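Local coordinates for protein putative SnoaL-like polyketide cyclase (PDB 3LZA) that is of unproven function but, as a SnoaL-like member of the NTF2 clan, may act as a polyketide cyclase or related lyase, at residues P7-L12 / M74-P79; F67-E72 / G85-R90; A106-T111 / L128-T133. All blocks are in the same frame, centred on the assembly; numbering follows the deposited sequence. Where two conformers were deposited one is given.

Interaction 1 (P7-L12 / M74-P79); sequences PIEQQL and MFNTGP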
ATOM      1  N   PRO A   7     -12.493  -8.151  12.503  1.00 22.13           N
ATOM      2  CA  PRO A   7     -12.323  -7.145  13.548  1.00 21.86           C
ATOM      3  C   PRO A   7     -13.151  -5.881  13.296  1.00 21.35           C
ATOM      4  O   PRO A   7     -13.411  -5.532  12.130  1.00 19.95           O
ATOM      5  CB  PRO A   7     -10.830  -6.781  13.460  1.00 21.98           C
ATOM      6  CG  PRO A   7     -10.174  -7.870  12.677  1.00 22.39           C
ATOM      7  CD  PRO A   7     -11.217  -8.731  12.052  1.00 22.57           C
ATOM      8  N   ILE A   8     -13.497  -5.169  14.364  1.00 20.58           N
ATOM      9  CA  ILE A   8     -14.296  -3.932  14.248  1.00 20.61           C
ATOM     10  C   ILE A   8     -13.689  -2.881  13.288  1.00 19.28           C
ATOM     11  O   ILE A   8     -14.405  -2.184  12.560  1.00 19.02           O
ATOM     12  CB  ILE A   8     -14.594  -3.327  15.653  1.00 21.10           C
ATOM     13  CG1 ILE A   8     -15.494  -2.083  15.578  1.00 22.66           C
ATOM     14  CG2 ILE A   8     -13.308  -2.968  16.392  1.00 22.87           C
ATOM     15  CD1 ILE A   8     -16.979  -2.389  15.428  1.00 23.34           C
ATOM     16  N   GLU A   9     -12.369  -2.775  13.262  1.00 16.67           N
ATOM     17  CA  GLU A   9     -11.725  -1.777  12.457  1.00 15.75           C
ATOM     18  C   GLU A   9     -11.931  -2.131  10.985  1.00 13.70           C
ATOM     19  O   GLU A   9     -12.124  -1.265  10.123  1.00 13.81           O
ATOM     20  CB  GLU A   9     -10.250  -1.713  12.825  1.00 15.72           C
ATOM     21  CG  GLU A   9     -10.003  -1.264  14.269  1.00 16.60           C
ATOM     22  CD  GLU A   9      -9.800  -2.400  15.263  1.00 17.45           C
ATOM     23  OE1 GLU A   9     -10.178  -3.556  14.986  1.00 13.46           O
ATOM     24  OE2 GLU A   9      -9.238  -2.124  16.344  1.00 19.48           O
ATOM     25  N   GLN A  10     -11.925  -3.429  10.702  1.00 12.37           N
ATOM     26  CA  GLN A  10     -12.216  -3.884   9.352  1.00 10.76           C
ATOM     27  C   GLN A  10     -13.682  -3.682   8.945  1.00 11.26           C
ATOM     28  O   GLN A  10     -13.967  -3.346   7.791  1.00 12.16           O
ATOM     29  CB  GLN A  10     -11.806  -5.336   9.177  1.00 10.53           C
ATOM     30  CG  GLN A  10     -10.289  -5.526   9.132  1.00 11.23           C
ATOM     31  CD  GLN A  10      -9.877  -6.930   8.732  1.00 12.06           C
ATOM     32  OE1 GLN A  10     -10.581  -7.604   8.006  1.00 17.95           O
ATOM     33  NE2 GLN A  10      -8.701  -7.362   9.200  1.00 14.72           N
ATOM     34  N   GLN A  11     -14.609  -3.894   9.881  1.00 12.57           N
ATOM     35  CA  GLN A  11     -16.037  -3.634   9.599  1.00 13.16           C
ATOM     36  C   GLN A  11     -16.295  -2.138   9.371  1.00 13.29           C
ATOM     37  O   GLN A  11     -17.066  -1.766   8.443  1.00 13.36           O
ATOM     38  CB  GLN A  11     -16.891  -4.158  10.749  1.00 13.64           C
ATOM     39  CG  GLN A  11     -16.836  -5.660  10.879  1.00 16.00           C
ATOM     40  CD  GLN A  11     -17.708  -6.159  12.016  1.00 20.45           C
ATOM     41  OE1 GLN A  11     -18.703  -5.527  12.364  1.00 25.72           O
ATOM     42  NE2 GLN A  11     -17.349  -7.307  12.591  1.00 22.79           N
ATOM     43  N   LEU A  12     -15.573  -1.291  10.110  1.00 12.59           N
ATOM     44  CA  LEU A  12     -15.591   0.179   9.874  0.50 12.96           C
ATOM     45  C   LEU A  12     -15.147   0.505   8.476  1.00 12.81           C
ATOM     46  O   LEU A  12     -15.781   1.293   7.775  1.00 12.36           O
ATOM     47  CB  LEU A  12     -14.651   0.936  10.822  0.50 13.85           C
ATOM     48  CG  LEU A  12     -15.212   1.483  12.121  0.50 14.25           C
ATOM     49  CD1 LEU A  12     -14.141   2.293  12.855  0.50 14.45           C
ATOM     50  CD2 LEU A  12     -16.458   2.328  11.834  0.50 14.70           C
HETATM   51  N   MSE A  74      -7.605  -7.962   2.779  1.00  8.55           N
HETATM   52  CA  MSE A  74      -7.538  -6.840   3.707  0.50  9.13           C
HETATM   53  C   MSE A  74      -7.059  -7.297   5.040  1.00  9.29           C
HETATM   54  O   MSE A  74      -7.243  -8.482   5.413  1.00 10.60           O
HETATM   55  CB  MSE A  74      -8.893  -6.135   3.842  0.50  8.93           C
HETATM   56  CG  MSE A  74      -9.953  -6.943   4.494  0.50  9.58           C
HETATM   57 SE   MSE A  74     -11.584  -5.981   4.236  0.38 10.98          SE
HETATM   58  CE  MSE A  74     -11.475  -4.770   5.768  0.50  9.91           C
ATOM     59  N   PHE A  75      -6.400  -6.372   5.746  1.00  8.51           N
ATOM     60  CA  PHE A  75      -5.864  -6.623   7.075  1.00  8.49           C
ATOM     61  C   PHE A  75      -5.729  -5.350   7.871  1.00  8.73           C
ATOM     62  O   PHE A  75      -5.884  -4.286   7.316  1.00  8.09           O
ATOM     63  CB  PHE A  75      -4.500  -7.343   7.011  1.00  8.74           C
ATOM     64  CG  PHE A  75      -3.457  -6.683   6.149  1.00  8.49           C
ATOM     65  CD1 PHE A  75      -3.366  -6.927   4.784  1.00  7.57           C
ATOM     66  CD2 PHE A  75      -2.495  -5.872   6.726  1.00  6.77           C
ATOM     67  CE1 PHE A  75      -2.317  -6.357   4.028  1.00  8.79           C
ATOM     68  CE2 PHE A  75      -1.483  -5.297   5.984  1.00  8.71           C
ATOM     69  CZ  PHE A  75      -1.397  -5.548   4.634  1.00 10.28           C
ATOM     70  N   ASN A  76      -5.476  -5.453   9.189  1.00  7.69           N
ATOM     71  CA  ASN A  76      -5.271  -4.237   9.978  1.00  8.97           C
ATOM     72  C   ASN A  76      -4.286  -4.408  11.111  1.00  8.47           C
ATOM     73  O   ASN A  76      -4.060  -5.526  11.624  1.00  9.36           O
ATOM     74  CB  ASN A  76      -6.606  -3.726  10.562  1.00  7.96           C
ATOM     75  CG  ASN A  76      -7.149  -4.634  11.651  1.00 10.22           C
ATOM     76  OD1 ASN A  76      -7.569  -5.760  11.384  1.00  8.58           O
ATOM     77  ND2 ASN A  76      -7.084  -4.174  12.910  1.00  9.73           N
ATOM     78  N   THR A  77      -3.726  -3.277  11.513  1.00  9.24           N
ATOM     79  CA  THR A  77      -3.011  -3.142  12.778  1.00  9.15           C
ATOM     80  C   THR A  77      -3.682  -1.977  13.504  1.00 10.05           C
ATOM     81  O   THR A  77      -3.624  -0.836  13.043  1.00 11.94           O
ATOM     82  CB  THR A  77      -1.493  -2.884  12.618  1.00 10.25           C
ATOM     83  OG1 THR A  77      -0.862  -4.053  12.075  1.00 10.74           O
ATOM     84  CG2 THR A  77      -0.865  -2.518  13.994  1.00  9.04           C
ATOM     85  N   GLY A  78      -4.382  -2.283  14.594  1.00 11.41           N
ATOM     86  CA  GLY A  78      -5.224  -1.272  15.237  1.00 11.33           C
ATOM     87  C   GLY A  78      -6.117  -0.590  14.184  1.00 11.45           C
ATOM     88  O   GLY A  78      -6.714  -1.262  13.321  1.00  8.54           O
ATOM     89  N   PRO A  79      -6.214   0.748  14.252  1.00 12.30           N
ATOM     90  CA  PRO A  79      -7.143   1.488  13.386  1.00 12.35           C
ATOM     91  C   PRO A  79      -6.657   1.738  11.970  1.00 11.34           C
ATOM     92  O   PRO A  79      -7.387   2.381  11.187  1.00 12.75           O
ATOM     93  CB  PRO A  79      -7.330   2.813  14.137  1.00 12.91           C
ATOM     94  CG  PRO A  79      -6.147   2.973  14.974  1.00 13.10           C
ATOM     95  CD  PRO A  79      -5.560   1.622  15.235  1.00 13.15           C
TER
HETATM   96  O   HOH W   1      -7.343 -10.085   7.516  1.00 12.56           O
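Q10, on the first turn of the helix that starts at I8, reaches across to N76 and M74 on the strand. Its chain is extended beyond CG (chi2 -171°), which carries the amide past the selenomethionine to N76. There NE2 donates to N76 OD1 over 2.9 Å. The bond lies in the carbonyl plane of N76, on a lone pair, and close to the amide plane of Q10. The two amide planes stand 79° apart.

N76 is held from its other end as well. Its ND2 donates to the backbone O of G78 at 3.0 Å, again on a lone pair. With both ends of the amide engaged, its rotation is fixed.

The tight part of the contact lies along the Q10 chain and centres on its bond to N76. In one of the two conformers of M74, the CE methyl also packs 3.5 Å from Q10 CB. Both residues are buried, and R6 satisfies Q10 OE1.

The solvent side is looser. P7 is exposed and E9 partly so. E9 CG rests 3.4 Å from G78 O, but the E9 carboxylate makes no hydrogen bond or salt bridge across the contact. P7 is at the N-cap position, and its ring carbon CG comes to 3.6 Å from N76 OD1. A water takes a hydrogen from NE2 of Q10 only weakly, at 3.5 Å, and donates firmly to M74 O.

Helix 8-12 and strand 74-77 run at 125° to each other, with axes 8.5 Å apart. The contact packs the N-terminal helix against the edge of the curved sheet, as in the NTF2-like fold. M74 also packs on V81 and M83 of the adjoining strand 80-93, and F75 turns the other way, toward D130 of the second subunit.

Interaction 2 (F67-E72 / G85-R90); sequences FDFNIE and GNYHLR
The rings of F69 and Y87 form an offset stack, centroids 4.0 Å apart and planes at 4°. Y87 covers one face of F69, and CG1 of I71 lies over the centre of the opposite face. N86 O meets the F69 ring at its edge. F69 CB adds a CH-pi contact over the face of Y87. CE1 of F67 approaches the edge of Y87, 3.7 Å from CD2; those two rings are near parallel but slid apart, so they barely overlap. F67, F69 and Y87 all start from the same face of the sheet. With CG opposite the backbone N (chi1 -176°), the F69 ring lies along Y87. This aromatic cluster belongs to the antiparallel hairpin of strands 66-77 and 80-93, in the curved sheet of the NTF2-like fold. D68 and H88 form a hydrogen-bonded pair, D68 N to H88 O at 3.1 Å and H88 N to D68 O at 2.9 Å. N70 and N86 repeat the pattern. On the face opposite the rings, H88 in one of its two conformers bonds through NE2 to D104. Helix 8-21 covers the aromatic face through I17 and T21, and Y87 OH bonds to T111 OG1.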
ATOM      1  N   PHE A  67     -19.267   1.380 -10.064  1.00  8.15           N
ATOM      2  CA  PHE A  67     -18.060   1.724  -9.301  1.00  8.28           C
ATOM      3  C   PHE A  67     -17.992   0.732  -8.166  1.00  9.36           C
ATOM      4  O   PHE A  67     -18.929   0.651  -7.363  1.00  9.08           O
ATOM      5  CB  PHE A  67     -18.141   3.141  -8.708  1.00  8.35           C
ATOM      6  CG  PHE A  67     -16.912   3.574  -7.994  1.00  9.80           C
ATOM      7  CD1 PHE A  67     -15.643   3.276  -8.495  1.00 17.21           C
ATOM      8  CD2 PHE A  67     -17.007   4.343  -6.854  1.00 14.15           C
ATOM      9  CE1 PHE A  67     -14.474   3.704  -7.806  1.00 16.12           C
ATOM     10  CE2 PHE A  67     -15.857   4.737  -6.150  1.00 17.76           C
ATOM     11  CZ  PHE A  67     -14.610   4.409  -6.621  1.00 16.43           C
ATOM     12  N   ASP A  68     -16.937  -0.077  -8.138  1.00 10.00           N
ATOM     13  CA  ASP A  68     -16.747  -1.064  -7.063  1.00  9.43           C
ATOM     14  C   ASP A  68     -15.274  -1.163  -6.760  1.00 10.15           C
ATOM     15  O   ASP A  68     -14.414  -0.900  -7.622  1.00  9.22           O
ATOM     16  CB  ASP A  68     -17.258  -2.431  -7.492  1.00 11.09           C
ATOM     17  CG  ASP A  68     -18.775  -2.495  -7.566  1.00 14.58           C
ATOM     18  OD1 ASP A  68     -19.448  -2.689  -6.509  1.00 17.36           O
ATOM     19  OD2 ASP A  68     -19.276  -2.364  -8.685  1.00 16.68           O
ATOM     20  N   PHE A  69     -14.979  -1.491  -5.515  1.00  8.19           N
ATOM     21  CA  PHE A  69     -13.632  -1.843  -5.078  1.00  9.74           C
ATOM     22  C   PHE A  69     -13.667  -3.327  -4.752  1.00  9.35           C
ATOM     23  O   PHE A  69     -14.245  -3.794  -3.715  1.00 11.40           O
ATOM     24  CB  PHE A  69     -13.226  -0.988  -3.861  1.00  9.21           C
ATOM     25  CG  PHE A  69     -11.798  -1.196  -3.358  1.00 10.62           C
ATOM     26  CD1 PHE A  69     -10.783  -1.714  -4.171  1.00 12.05           C
ATOM     27  CD2 PHE A  69     -11.480  -0.825  -2.067  1.00 12.77           C
ATOM     28  CE1 PHE A  69      -9.464  -1.892  -3.676  1.00 10.40           C
ATOM     29  CE2 PHE A  69     -10.137  -0.981  -1.548  1.00 10.17           C
ATOM     30  CZ  PHE A  69      -9.133  -1.506  -2.383  1.00 11.08           C
ATOM     31  N   ASN A  70     -13.114  -4.067  -5.703  1.00  8.75           N
ATOM     32  CA  ASN A  70     -12.986  -5.520  -5.651  1.00  9.52           C
ATOM     33  C   ASN A  70     -11.763  -5.886  -4.766  1.00  8.77           C
ATOM     34  O   ASN A  70     -10.630  -5.746  -5.183  1.00  9.24           O
ATOM     35  CB  ASN A  70     -12.886  -6.036  -7.092  1.00  9.30           C
ATOM     36  CG  ASN A  70     -14.088  -5.623  -7.936  1.00 10.09           C
ATOM     37  OD1 ASN A  70     -13.969  -4.958  -9.011  1.00 13.06           O
ATOM     38  ND2 ASN A  70     -15.257  -5.985  -7.460  1.00 10.57           N
ATOM     39  N   ILE A  71     -12.044  -6.297  -3.536  1.00  9.20           N
ATOM     40  CA  ILE A  71     -11.018  -6.482  -2.504  1.00 10.27           C
ATOM     41  C   ILE A  71     -10.485  -7.945  -2.510  1.00  9.67           C
ATOM     42  O   ILE A  71     -11.203  -8.932  -2.180  1.00 10.10           O
ATOM     43  CB  ILE A  71     -11.517  -6.045  -1.077  1.00  9.99           C
ATOM     44  CG1 ILE A  71     -11.909  -4.546  -1.101  1.00 13.19           C
ATOM     45  CG2 ILE A  71     -10.422  -6.302  -0.054  1.00  7.94           C
ATOM     46  CD1 ILE A  71     -12.540  -4.043   0.137  1.00 17.34           C
ATOM     47  N   GLU A  72      -9.197  -8.085  -2.816  1.00  9.41           N
ATOM     48  CA  GLU A  72      -8.535  -9.409  -2.863  1.00  9.70           C
ATOM     49  C   GLU A  72      -8.138  -9.827  -1.454  1.00  9.21           C
ATOM     50  O   GLU A  72      -8.264 -11.001  -1.090  1.00  8.58           O
ATOM     51  CB  GLU A  72      -7.288  -9.361  -3.747  1.00 11.11           C
ATOM     52  CG  GLU A  72      -7.587  -9.045  -5.180  1.00 14.65           C
ATOM     53  CD  GLU A  72      -6.354  -9.111  -6.083  1.00 21.20           C
ATOM     54  OE1 GLU A  72      -5.700 -10.176  -6.125  1.00 20.85           O
ATOM     55  OE2 GLU A  72      -6.046  -8.102  -6.759  1.00 25.37           O
ATOM     56  N   GLY A  85      -6.560  -4.638  -3.952  1.00 10.40           N
ATOM     57  CA  GLY A  85      -7.493  -5.100  -4.946  1.00 10.69           C
ATOM     58  C   GLY A  85      -7.486  -4.317  -6.238  1.00 11.14           C
ATOM     59  O   GLY A  85      -6.442  -3.883  -6.717  1.00 10.10           O
ATOM     60  N   ASN A  86      -8.672  -4.183  -6.817  1.00 12.01           N
ATOM     61  CA  ASN A  86      -8.855  -3.365  -8.005  1.00 13.68           C
ATOM     62  C   ASN A  86     -10.185  -2.614  -7.971  1.00 13.72           C
ATOM     63  O   ASN A  86     -11.218  -3.099  -7.463  1.00 14.58           O
ATOM     64  CB  ASN A  86      -8.654  -4.157  -9.299  1.00 13.64           C
ATOM     65  CG  ASN A  86      -9.827  -4.994  -9.667  1.00 16.78           C
ATOM     66  OD1 ASN A  86     -10.850  -4.485 -10.198  1.00 16.96           O
ATOM     67  ND2 ASN A  86      -9.703  -6.295  -9.440  1.00 17.89           N
ATOM     68  N   TYR A  87     -10.132  -1.410  -8.499  1.00 13.51           N
ATOM     69  CA  TYR A  87     -11.308  -0.594  -8.644  1.00 13.26           C
ATOM     70  C   TYR A  87     -11.847  -0.747 -10.068  1.00 13.00           C
ATOM     71  O   TYR A  87     -11.129  -0.493 -11.044  1.00 13.68           O
ATOM     72  CB  TYR A  87     -10.903   0.860  -8.403  1.00 14.33           C
ATOM     73  CG  TYR A  87     -10.730   1.223  -6.946  1.00 13.19           C
ATOM     74  CD1 TYR A  87      -9.505   1.041  -6.296  1.00 13.20           C
ATOM     75  CD2 TYR A  87     -11.780   1.814  -6.223  1.00 15.51           C
ATOM     76  CE1 TYR A  87      -9.350   1.399  -4.960  1.00 13.34           C
ATOM     77  CE2 TYR A  87     -11.620   2.167  -4.864  1.00 12.99           C
ATOM     78  CZ  TYR A  87     -10.391   1.984  -4.263  1.00 14.62           C
ATOM     79  OH  TYR A  87     -10.223   2.353  -2.941  1.00 11.16           O
ATOM     80  N   HIS A  88     -13.108  -1.139 -10.225  1.00 12.88           N
ATOM     81  CA  HIS A  88     -13.690  -1.091 -11.568  0.50 11.29           C
ATOM     82  C   HIS A  88     -14.645   0.100 -11.671  1.00 12.02           C
ATOM     83  O   HIS A  88     -15.381   0.451 -10.726  1.00 11.53           O
ATOM     84  CB  HIS A  88     -14.373  -2.398 -11.909  0.50 11.56           C
ATOM     85  CG  HIS A  88     -15.237  -2.299 -13.113  0.50  8.78           C
ATOM     86  ND1 HIS A  88     -16.550  -1.895 -13.049  0.50  7.60           N
ATOM     87  CD2 HIS A  88     -14.941  -2.428 -14.426  0.50  5.31           C
ATOM     88  CE1 HIS A  88     -17.048  -1.844 -14.271  0.50  3.09           C
ATOM     89  NE2 HIS A  88     -16.092  -2.175 -15.118  0.50  7.62           N
ATOM     90  N   LEU A  89     -14.572   0.800 -12.797  1.00 10.67           N
ATOM     91  CA  LEU A  89     -15.413   1.933 -13.040  1.00 10.75           C
ATOM     92  C   LEU A  89     -15.990   1.834 -14.466  1.00  9.84           C
ATOM     93  O   LEU A  89     -15.273   1.525 -15.462  1.00 10.23           O
ATOM     94  CB  LEU A  89     -14.672   3.252 -12.795  1.00 11.19           C
ATOM     95  CG  LEU A  89     -15.573   4.480 -12.858  1.00 11.35           C
ATOM     96  CD1 LEU A  89     -15.023   5.602 -11.950  1.00 14.68           C
ATOM     97  CD2 LEU A  89     -15.814   4.989 -14.324  1.00 15.53           C
ATOM     98  N   ARG A  90     -17.302   2.033 -14.571  1.00  8.24           N
ATOM     99  CA  ARG A  90     -17.960   2.127 -15.884  1.00  7.46           C
ATOM    100  C   ARG A  90     -18.767   3.393 -15.958  1.00  7.44           C
ATOM    101  O   ARG A  90     -19.563   3.655 -15.081  1.00  8.64           O
ATOM    102  CB  ARG A  90     -18.860   0.939 -16.143  1.00  7.16           C
ATOM    103  CG  ARG A  90     -19.479   0.910 -17.571  1.00  6.70           C
ATOM    104  CD  ARG A  90     -20.411  -0.283 -17.769  1.00  9.12           C
ATOM    105  NE  ARG A  90     -20.963  -0.295 -19.130  1.00  9.77           N
ATOM    106  CZ  ARG A  90     -20.287  -0.599 -20.237  1.00 10.22           C
ATOM    107  NH1 ARG A  90     -19.008  -0.954 -20.205  1.00 11.23           N
ATOM    108  NH2 ARG A  90     -20.903  -0.565 -21.403  1.00 11.55           N
TER
HETATM  109  O   HOH W   2     -18.100  -2.294 -11.115  1.00 26.10           O
HETATM  110  O   HOH W   3      -4.218  -5.323  -6.648  1.00 28.98           O

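Interaction 3 (A106-T111 / L128-T133); sequences AIPGVT and LMDYQT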
ATOM      1  N   ALA A 106     -10.437  -1.264 -15.075  1.00  9.28           N
ATOM      2  CA  ALA A 106     -10.223  -2.090 -13.880  1.00  8.43           C
ATOM      3  C   ALA A 106      -8.818  -1.737 -13.459  1.00 10.80           C
ATOM      4  O   ALA A 106      -7.876  -2.147 -14.136  1.00 12.79           O
ATOM      5  CB  ALA A 106     -10.334  -3.581 -14.192  1.00  9.78           C
ATOM      6  N   ILE A 107      -8.721  -0.958 -12.367  1.00 11.54           N
ATOM      7  CA  ILE A 107      -7.485  -0.318 -11.896  0.50 11.39           C
ATOM      8  C   ILE A 107      -6.935  -0.999 -10.639  1.00 11.21           C
ATOM      9  O   ILE A 107      -7.552  -0.903  -9.585  1.00 10.60           O
ATOM     10  CB  ILE A 107      -7.750   1.181 -11.517  0.50 11.22           C
ATOM     11  CG1 ILE A 107      -8.570   1.916 -12.579  0.50 13.08           C
ATOM     12  CG2 ILE A 107      -6.427   1.945 -11.303  0.50 12.19           C
ATOM     13  CD1 ILE A 107      -8.697   3.390 -12.298  0.50 13.56           C
ATOM     14  N   PRO A 108      -5.758  -1.651 -10.725  1.00 10.72           N
ATOM     15  CA  PRO A 108      -5.185  -2.187  -9.478  1.00 10.66           C
ATOM     16  C   PRO A 108      -4.912  -1.072  -8.499  1.00  9.30           C
ATOM     17  O   PRO A 108      -4.469  -0.005  -8.893  1.00  8.35           O
ATOM     18  CB  PRO A 108      -3.848  -2.734  -9.944  1.00 10.79           C
ATOM     19  CG  PRO A 108      -4.164  -3.209 -11.346  1.00 10.91           C
ATOM     20  CD  PRO A 108      -5.033  -2.139 -11.900  1.00 11.18           C
ATOM     21  N   GLY A 109      -5.127  -1.307  -7.226  1.00  9.30           N
ATOM     22  CA  GLY A 109      -4.781  -0.301  -6.298  1.00  9.92           C
ATOM     23  C   GLY A 109      -4.680  -0.842  -4.880  1.00  8.93           C
ATOM     24  O   GLY A 109      -5.132  -1.962  -4.571  1.00 10.41           O
ATOM     25  N   VAL A 110      -4.004  -0.067  -4.065  1.00  9.02           N
ATOM     26  CA  VAL A 110      -3.945  -0.310  -2.587  1.00  8.50           C
ATOM     27  C   VAL A 110      -4.479   0.928  -1.864  1.00  9.25           C
ATOM     28  O   VAL A 110      -4.006   2.015  -2.123  1.00 10.08           O
ATOM     29  CB  VAL A 110      -2.500  -0.655  -2.127  1.00  7.79           C
ATOM     30  CG1 VAL A 110      -2.404  -0.856  -0.635  1.00  9.59           C
ATOM     31  CG2 VAL A 110      -2.051  -1.966  -2.805  1.00  7.08           C
ATOM     32  N   THR A 111      -5.447   0.733  -0.969  1.00  9.95           N
ATOM     33  CA  THR A 111      -6.057   1.811  -0.172  1.00 10.68           C
ATOM     34  C   THR A 111      -5.811   1.540   1.329  1.00 10.41           C
ATOM     35  O   THR A 111      -6.109   0.433   1.825  1.00 11.26           O
ATOM     36  CB  THR A 111      -7.616   1.925  -0.536  1.00 10.95           C
ATOM     37  OG1 THR A 111      -7.710   2.335  -1.906  1.00 13.63           O
ATOM     38  CG2 THR A 111      -8.341   2.945   0.343  1.00 12.59           C
ATOM     39  N   LEU A 128      -3.040   4.284  -3.458  1.00 10.81           N
ATOM     40  CA  LEU A 128      -1.941   4.074  -4.395  1.00 11.19           C
ATOM     41  C   LEU A 128      -2.564   3.353  -5.607  1.00 11.91           C
ATOM     42  O   LEU A 128      -2.966   2.207  -5.502  1.00 11.80           O
ATOM     43  CB  LEU A 128      -0.821   3.215  -3.758  1.00 12.18           C
ATOM     44  CG  LEU A 128      -0.045   3.745  -2.541  1.00 12.67           C
ATOM     45  CD1 LEU A 128       0.601   2.627  -1.725  1.00 12.37           C
ATOM     46  CD2 LEU A 128       1.010   4.728  -3.030  1.00  8.59           C
HETATM   47  N   MSE A 129      -2.682   4.033  -6.757  1.00 10.14           N
HETATM   48  CA  MSE A 129      -3.422   3.519  -7.889  1.00 10.80           C
HETATM   49  C   MSE A 129      -2.495   3.266  -9.045  1.00 10.34           C
HETATM   50  O   MSE A 129      -1.557   4.044  -9.294  1.00  9.96           O
HETATM   51  CB  MSE A 129      -4.510   4.496  -8.323  1.00 11.93           C
HETATM   52  CG  MSE A 129      -5.480   4.920  -7.263  1.00 13.74           C
HETATM   53 SE   MSE A 129      -6.695   3.434  -6.882  0.75 17.94          SE
HETATM   54  CE  MSE A 129      -7.425   3.235  -8.592  1.00 19.88           C
ATOM     55  N   ASP A 130      -2.742   2.174  -9.777  1.00  9.28           N
ATOM     56  CA  ASP A 130      -1.948   1.840 -10.959  1.00  8.81           C
ATOM     57  C   ASP A 130      -2.477   2.598 -12.202  1.00  9.53           C
ATOM     58  O   ASP A 130      -3.215   2.052 -13.031  1.00 10.24           O
ATOM     59  CB  ASP A 130      -1.940   0.322 -11.164  1.00  8.28           C
ATOM     60  CG  ASP A 130      -1.139  -0.149 -12.343  1.00  9.23           C
ATOM     61  OD1 ASP A 130      -0.454   0.632 -13.051  1.00  9.79           O
ATOM     62  OD2 ASP A 130      -1.230  -1.371 -12.605  1.00  9.79           O
ATOM     63  N   TYR A 131      -2.111   3.868 -12.288  1.00  9.44           N
ATOM     64  CA  TYR A 131      -2.575   4.733 -13.393  1.00  9.59           C
ATOM     65  C   TYR A 131      -2.007   4.371 -14.759  1.00  9.17           C
ATOM     66  O   TYR A 131      -2.676   4.624 -15.776  1.00  8.69           O
ATOM     67  CB  TYR A 131      -2.326   6.212 -13.081  1.00  9.64           C
ATOM     68  CG  TYR A 131      -3.167   6.746 -11.984  1.00 10.50           C
ATOM     69  CD1 TYR A 131      -4.557   6.779 -12.114  1.00 15.12           C
ATOM     70  CD2 TYR A 131      -2.594   7.217 -10.791  1.00 12.53           C
ATOM     71  CE1 TYR A 131      -5.368   7.251 -11.104  1.00 15.66           C
ATOM     72  CE2 TYR A 131      -3.407   7.694  -9.757  1.00 12.32           C
ATOM     73  CZ  TYR A 131      -4.790   7.731  -9.945  1.00 15.15           C
ATOM     74  OH  TYR A 131      -5.626   8.194  -8.985  1.00 13.90           O
ATOM     75  N   GLN A 132      -0.842   3.737 -14.837  1.00  8.40           N
ATOM     76  CA  GLN A 132      -0.399   3.237 -16.148  1.00  9.55           C
ATOM     77  C   GLN A 132      -1.342   2.158 -16.714  1.00  8.52           C
ATOM     78  O   GLN A 132      -1.623   2.157 -17.921  1.00  7.40           O
ATOM     79  CB  GLN A 132       1.066   2.745 -16.155  1.00  9.63           C
ATOM     80  CG  GLN A 132       1.620   2.480 -17.554  1.00 11.93           C
ATOM     81  CD  GLN A 132       1.671   3.737 -18.424  1.00 14.33           C
ATOM     82  OE1 GLN A 132       2.257   4.741 -18.034  1.00 17.21           O
ATOM     83  NE2 GLN A 132       1.020   3.696 -19.566  1.00 13.13           N
ATOM     84  N   THR A 133      -1.832   1.243 -15.860  1.00  9.61           N
ATOM     85  CA  THR A 133      -2.774   0.207 -16.321  1.00  9.96           C
ATOM     86  C   THR A 133      -4.061   0.906 -16.816  1.00 10.31           C
ATOM     87  O   THR A 133      -4.615   0.550 -17.862  1.00 10.13           O
ATOM     88  CB  THR A 133      -3.051  -0.843 -15.189  1.00 10.42           C
ATOM     89  OG1 THR A 133      -1.859  -1.607 -14.962  1.00 11.13           O
ATOM     90  CG2 THR A 133      -4.140  -1.800 -15.580  1.00 11.57           C
TER
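P108 and D130 meet where the hairpin of strands 102-115 and 122-129 gives way to the C-terminal helix. The D130 side chain can be followed outward. CB sits 3.4 Å from P108 O and also touches P108 CB. CG points away from the backbone N (chi1 -179°), which brings the carboxylate alongside the proline ring carbons and back toward the helix start. OD1 receives T133 N at 3.2 Å, met from well above the carboxylate plane. This is the capping bond of D130 as N-cap of the helix that begins at Y131. OD2 passes 3.7 Å from P108 CG. It accepts from NE2 of H73 of the second subunit. T133 OG1 also donates to OD2, but the approach is so short that its exact length is doubtful.

T133 completes the packing on the proline. Its CG2 methyl lies 3.8 Å from P108 CD, and the two side chains cross at about a right angle.

The backbones are joined by three bonds. D130 N donates to P108 O at 2.9 Å. V110 and L128 form a hydrogen-bonded antiparallel pair: V110 N gives to L128 O, and L128 N gives to V110 O at 2.8 Å. G109 faces M129 as a non-hydrogen-bonded pair. Its CA is 4.2 Å from the selenium of M129, whose chain, bent at chi2 and chi3, brings that atom beside G109. At D130 the chain makes an inverse gamma turn and leaves the strand for the helix.

The carboxylate is buried, yet it takes hydrogen bonds from T133 N and from the other subunit. These donors, together with the nearby helix N-terminus, would probably stabilise its negative charge. The bond to H73 of the second subunit links the helix cap to the dimer interface.

Overall arrangement
Interactions 2 and 3 hold neighbouring strands of one sheet, and their centres are about 10 Å apart. They touch directly: Y87 O lies 2.8 Å from I107 N, and Y87 CD1 packs against the selenium of M129. Interaction 1 stands farther out, about 17 Å between its centre and that of the chain, and shares strand 66-77 with interaction 2. Interaction 3 is the buried one of the three; interactions 1 and 2 are partly buried. The chemistry follows. Interaction 1 joins helix to strand through side-chain amides. Interaction 2 pairs strands, with aromatic rings on its helix-covered face. Interaction 3 adds a capped helix start. Interactions 1 and 3 both reach the second subunit; interaction 2 does not.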